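Local coordinates for protein putative Nitroreductase (Desulfovibrio desulfuricans subsp. desulfuricans str. G20, PDB 3E39) that binds flavin mononucleotide and probably works as a flavin-dependent oxidoreductase of the nitroreductase kind, at residues 62-67 with 133-138; 13-18 with 107-112. One frame throughout, in Å; residues are numbered along the deposited sequence. Where two conformers were deposited one is given.

Contact 1 of 2, residues 62-67 with 133-138; sequences CDILAA and LPALAL
Ile64 puts CG2 against Ala135 and Leu136 and CD1 against the carbonyl oxygen of Ala135. Ile64 CG2 sits 3.7 Å from Ala135 CB and 4.0 Å from Leu136 CD2. Ile64 CD1 extends to 3.5 Å from Ala135 O. The split follows from the first torsion of Ile64 (chi1 -61°), which sets CG2 anti to the backbone N and turns CG1, with CD1 beyond it, to the N side. A beta-branched residue suits this place because one arm can pack on Ala135 CB and Leu136 while the other lies by a backbone carbonyl; the small Ala135 lets the backbones come close. The side chains of Ile64 and Leu136 run antiparallel, one alongside the other, whereas that of Leu65 lies roughly perpendicular to Leu136, with Leu65 CD2 4.0 Å from Leu136 CD1. The contact thus joins helix 61-66 to the C-terminal end of helix 129-135, which closes in a Schellman motif: Leu138 N bonds to Leu133 O and Ala137 N to Pro134 O, with Ala137 in the positive-phi position. Leu133 O also accepts from Leu136 N. Farther out, Leu83 of strand 80-87 touches both Leu65 and Leu136, so these two leucines face the sheet. Leu132, on helix 129-135, packs against Ile64 and Leu65.

Contact 2 of 2, residues 13-18 with 107-112; sequences RQRRSI and NMLLAA. With FMN (flavin mononucleotide), chain E.
Arg15 lays its aliphatic chain across Leu109 and Leu110 and gives its guanidinium to the phosphate of FMN, in the phosphate pocket of the nitroreductase fold. The Arg15 and Leu109 side chains cross obliquely, with Arg15 CD 3.9 Å from Leu109 CB, while Leu110 CD2 lies 4.2 Å from Arg15 CB. Arginine suits the place because its methylenes can pack on the apolar surface of buried leucines while its charged end serves the anion. Arg15 CG is anti to the backbone N (chi1 174°), and bends at chi2 and chi3 swing the guanidinium round to the phosphate. There Arg15 NH1 bonds almost straight to FMN O1P, in the guanidinium plane, and NH2 bonds to O3P. Arg16 brings a second positive charge, with NE bonded to O2P and NH2 to O3P; Arg16 NH1 bonds to Arg13 O at 3.1 Å, a tie that helps fix the group's rotation. Arg162 also bonds to FMN, its NH2 close to that of Arg15. Trp40 of the second subunit packs on Arg16. Serine suits position 17 because its short hydroxyl and its own N-H both reach the phosphate: Ser17 OG bonds to FMN O1P at 2.7 Å and Ser17 N to FMN O2P at 2.9 Å.

Overall arrangement
Contacts 1 and 2 lie on opposite sides of the chain's centre, with their own centres 25 Å apart and their nearest atoms about 14 Å apart, so they do not touch. Along the sequence their segments alternate: 13-18, 62-67, 107-112, 133-138. Contact 2 is buried and holds the phosphate end of FMN, close to the second subunit. Contact 1 is partly buried, its centre 18 Å from the chain's centre, with no hydrogen bond between its two segments. It stands back from the cofactor: the side chain of Leu65 is about 12 Å from FMN and about 10 Å from that of Glu124, whose backbone N bonds to FMN.

Contact 1 of 2, residues 62-67 with 133-138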
# COMPACT_ATOMS: atom_id res chain seq x y z
N CYS A 62 -14.55 -20.32 -7.59
CA CYS A 62 -13.94 -19.54 -8.69
C CYS A 62 -14.99 -19.23 -9.72
O CYS A 62 -14.94 -18.19 -10.38
CB CYS A 62 -12.84 -20.30 -9.43
SG CYS A 62 -11.30 -20.39 -8.61
N ASP A 63 -15.93 -20.15 -9.90
CA ASP A 63 -17.00 -19.96 -10.86
C ASP A 63 -17.90 -18.83 -10.38
O ASP A 63 -18.42 -18.05 -11.18
CB ASP A 63 -17.84 -21.22 -11.02
CG ASP A 63 -17.16 -22.31 -11.82
OD1 ASP A 63 -16.04 -22.11 -12.36
OD2 ASP A 63 -17.79 -23.38 -11.93
N ILE A 64 -18.13 -18.81 -9.07
CA ILE A 64 -18.92 -17.75 -8.46
C ILE A 64 -18.23 -16.41 -8.67
O ILE A 64 -18.86 -15.46 -9.09
CB ILE A 64 -19.20 -17.98 -6.97
CG1 ILE A 64 -20.00 -19.29 -6.78
CG2 ILE A 64 -19.96 -16.76 -6.39
CD1 ILE A 64 -20.25 -19.66 -5.32
N LEU A 65 -16.93 -16.34 -8.37
CA LEU A 65 -16.15 -15.12 -8.61
C LEU A 65 -16.25 -14.64 -10.05
O LEU A 65 -16.51 -13.46 -10.31
CB LEU A 65 -14.67 -15.33 -8.23
CG LEU A 65 -14.37 -15.53 -6.74
CD1 LEU A 65 -12.89 -15.87 -6.54
CD2 LEU A 65 -14.75 -14.28 -5.94
N ALA A 66 -16.10 -15.58 -10.98
CA ALA A 66 -16.11 -15.26 -12.42
C ALA A 66 -17.44 -14.71 -12.88
O ALA A 66 -17.49 -13.87 -13.78
CB ALA A 66 -15.71 -16.48 -13.26
N ALA A 67 -18.53 -15.17 -12.29
CA ALA A 67 -19.86 -14.68 -12.67
C ALA A 67 -20.16 -13.26 -12.16
O ALA A 67 -21.20 -12.71 -12.52
CB ALA A 67 -20.96 -15.63 -12.18
N LEU A 133 -20.74 -11.38 -2.06
CA LEU A 133 -20.43 -11.88 -0.72
C LEU A 133 -21.43 -12.92 -0.22
O LEU A 133 -21.02 -14.01 0.20
CB LEU A 133 -20.21 -10.72 0.28
CG LEU A 133 -18.74 -10.31 0.43
CD1 LEU A 133 -18.08 -9.90 -0.92
CD2 LEU A 133 -18.55 -9.20 1.50
N PRO A 134 -22.73 -12.60 -0.27
CA PRO A 134 -23.72 -13.63 0.13
C PRO A 134 -23.57 -14.94 -0.69
O PRO A 134 -23.74 -16.04 -0.11
CB PRO A 134 -25.06 -12.95 -0.15
CG PRO A 134 -24.79 -11.51 -0.04
CD PRO A 134 -23.39 -11.32 -0.59
N ALA A 135 -23.18 -14.84 -1.97
CA ALA A 135 -22.98 -16.03 -2.82
C ALA A 135 -21.81 -16.89 -2.33
O ALA A 135 -21.75 -18.09 -2.63
CB ALA A 135 -22.79 -15.63 -4.30
N LEU A 136 -20.87 -16.27 -1.60
CA LEU A 136 -19.70 -16.94 -1.05
C LEU A 136 -19.91 -17.26 0.43
O LEU A 136 -18.96 -17.59 1.15
CB LEU A 136 -18.47 -16.02 -1.21
CG LEU A 136 -17.97 -15.72 -2.63
CD1 LEU A 136 -16.87 -14.62 -2.58
CD2 LEU A 136 -17.49 -17.03 -3.28
N ALA A 137 -21.15 -17.14 0.90
CA ALA A 137 -21.55 -17.38 2.27
C ALA A 137 -20.89 -16.41 3.24
O ALA A 137 -20.58 -16.77 4.37
CB ALA A 137 -21.28 -18.84 2.68
N LEU A 138 -20.65 -15.19 2.78
CA LEU A 138 -20.05 -14.13 3.61
C LEU A 138 -21.09 -13.02 3.88
O LEU A 138 -21.99 -12.78 3.09
CB LEU A 138 -18.79 -13.56 2.95
CG LEU A 138 -17.67 -14.55 2.63
CD1 LEU A 138 -16.51 -13.91 1.83
CD2 LEU A 138 -17.16 -15.18 3.93

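Contact 2 of 2, residues 13-18 with 107-112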
# COMPACT_ATOMS: atom_id res chain seq x y z
N ARG A 13 9.88 -1.10 -8.58
CA ARG A 13 9.80 -0.55 -9.92
C ARG A 13 9.37 -1.55 -11.00
O ARG A 13 8.69 -1.17 -11.95
CB ARG A 13 11.18 0.04 -10.27
CG ARG A 13 11.37 0.53 -11.71
CD ARG A 13 10.41 1.62 -12.11
NE ARG A 13 10.60 2.06 -13.49
CZ ARG A 13 10.10 1.43 -14.55
NH1 ARG A 13 9.37 0.34 -14.40
NH2 ARG A 13 10.33 1.90 -15.78
N GLN A 14 9.77 -2.80 -10.82
CA GLN A 14 9.57 -3.85 -11.81
C GLN A 14 8.31 -4.70 -11.61
O GLN A 14 7.90 -5.42 -12.50
CB GLN A 14 10.82 -4.70 -11.86
CG GLN A 14 12.01 -3.92 -12.43
CD GLN A 14 13.35 -4.53 -12.10
OE1 GLN A 14 13.42 -5.60 -11.50
NE2 GLN A 14 14.42 -3.83 -12.46
N ARG A 15 7.69 -4.61 -10.44
CA ARG A 15 6.43 -5.29 -10.22
C ARG A 15 5.42 -4.83 -11.27
O ARG A 15 5.18 -3.63 -11.42
CB ARG A 15 5.85 -4.91 -8.87
CG ARG A 15 4.44 -5.45 -8.59
CD ARG A 15 3.56 -4.44 -7.77
NE ARG A 15 3.54 -3.13 -8.44
CZ ARG A 15 2.72 -2.78 -9.42
NH1 ARG A 15 1.83 -3.65 -9.90
NH2 ARG A 15 2.83 -1.59 -9.97
N ARG A 16 4.80 -5.78 -11.96
CA ARG A 16 3.79 -5.47 -12.95
C ARG A 16 2.51 -6.26 -12.69
O ARG A 16 2.52 -7.34 -12.08
CB ARG A 16 4.27 -5.86 -14.36
CG ARG A 16 5.44 -5.08 -14.97
CD ARG A 16 5.04 -3.80 -15.67
NE ARG A 16 4.54 -2.77 -14.75
CZ ARG A 16 5.32 -2.04 -13.96
NH1 ARG A 16 6.62 -2.25 -13.93
NH2 ARG A 16 4.78 -1.13 -13.15
N SER A 17 1.40 -5.71 -13.17
CA SER A 17 0.16 -6.46 -13.17
C SER A 17 0.31 -7.52 -14.27
O SER A 17 0.45 -7.20 -15.45
CB SER A 17 -1.04 -5.57 -13.47
OG SER A 17 -1.33 -4.70 -12.39
N ILE A 18 0.29 -8.78 -13.84
CA ILE A 18 0.39 -9.93 -14.73
C ILE A 18 -0.98 -10.59 -14.70
O ILE A 18 -1.49 -10.91 -13.62
CB ILE A 18 1.52 -10.89 -14.28
CG1 ILE A 18 2.86 -10.15 -14.34
CG2 ILE A 18 1.58 -12.13 -15.17
CD1 ILE A 18 3.13 -9.50 -15.68
N ASN A 107 1.92 -5.08 -0.40
CA ASN A 107 2.88 -6.03 0.14
C ASN A 107 2.74 -7.40 -0.51
O ASN A 107 3.73 -8.04 -0.83
CB ASN A 107 2.70 -6.22 1.65
CG ASN A 107 3.47 -5.23 2.48
OD1 ASN A 107 4.19 -4.36 1.95
ND2 ASN A 107 3.35 -5.37 3.79
N MSE A 108 1.50 -7.85 -0.69
CA MSE A 108 1.24 -9.13 -1.31
C MSE A 108 1.66 -9.18 -2.78
O MSE A 108 2.21 -10.18 -3.23
CB MSE A 108 -0.22 -9.54 -1.09
CG MSE A 108 -0.46 -9.90 0.37
SE MSE A 108 -2.12 -10.73 0.74
CE MSE A 108 -3.24 -9.07 0.47
N LEU A 109 1.47 -8.08 -3.52
CA LEU A 109 1.89 -7.99 -4.92
C LEU A 109 3.43 -8.01 -5.01
O LEU A 109 4.00 -8.65 -5.90
CB LEU A 109 1.35 -6.71 -5.57
CG LEU A 109 -0.16 -6.58 -5.79
CD1 LEU A 109 -0.45 -5.22 -6.45
CD2 LEU A 109 -0.70 -7.80 -6.56
N LEU A 110 4.10 -7.30 -4.09
CA LEU A 110 5.57 -7.29 -4.03
C LEU A 110 6.08 -8.70 -3.64
O LEU A 110 7.05 -9.21 -4.20
CB LEU A 110 6.07 -6.23 -3.05
CG LEU A 110 5.84 -4.78 -3.51
CD1 LEU A 110 6.20 -3.76 -2.41
CD2 LEU A 110 6.65 -4.49 -4.80
N ALA A 111 5.40 -9.32 -2.69
CA ALA A 111 5.76 -10.67 -2.26
C ALA A 111 5.61 -11.66 -3.40
O ALA A 111 6.50 -12.49 -3.62
CB ALA A 111 4.94 -11.11 -1.05
N ALA A 112 4.50 -11.56 -4.15
CA ALA A 112 4.30 -12.44 -5.31
C ALA A 112 5.43 -12.23 -6.31
O ALA A 112 6.02 -13.19 -6.80
CB ALA A 112 2.94 -12.18 -5.97
N1 FMN E . -6.38 -4.54 -13.38
C2 FMN E . -7.34 -5.28 -14.05
O2 FMN E . -7.06 -5.92 -15.06
N3 FMN E . -8.63 -5.35 -13.57
C4 FMN E . -9.04 -4.69 -12.44
O4 FMN E . -10.14 -4.96 -11.94
C4A FMN E . -8.09 -3.92 -11.75
N5 FMN E . -8.47 -3.25 -10.61
C5A FMN E . -7.54 -2.50 -9.89
C6 FMN E . -7.96 -1.81 -8.75
C7 FMN E . -7.04 -1.06 -8.01
C7M FMN E . -7.53 -0.18 -6.89
C8 FMN E . -5.70 -0.98 -8.44
C8M FMN E . -4.68 -0.20 -7.65
C9 FMN E . -5.30 -1.66 -9.60
C9A FMN E . -6.22 -2.43 -10.35
N10 FMN E . -5.83 -3.12 -11.53
C10 FMN E . -6.77 -3.87 -12.23
C1' FMN E . -4.45 -3.05 -12.05
C2' FMN E . -4.15 -1.70 -12.73
O2' FMN E . -4.76 -1.65 -14.01
C3' FMN E . -2.65 -1.54 -12.86
O3' FMN E . -2.08 -1.54 -11.57
C4' FMN E . -2.25 -0.23 -13.55
O4' FMN E . -2.74 -0.24 -14.87
C5' FMN E . -0.76 -0.04 -13.59
O5' FMN E . -0.11 -1.21 -14.06
P FMN E . 1.03 -2.01 -13.28
O1P FMN E . 0.36 -2.68 -12.09
O2P FMN E . 1.65 -3.01 -14.25
O3P FMN E . 2.02 -0.97 -12.82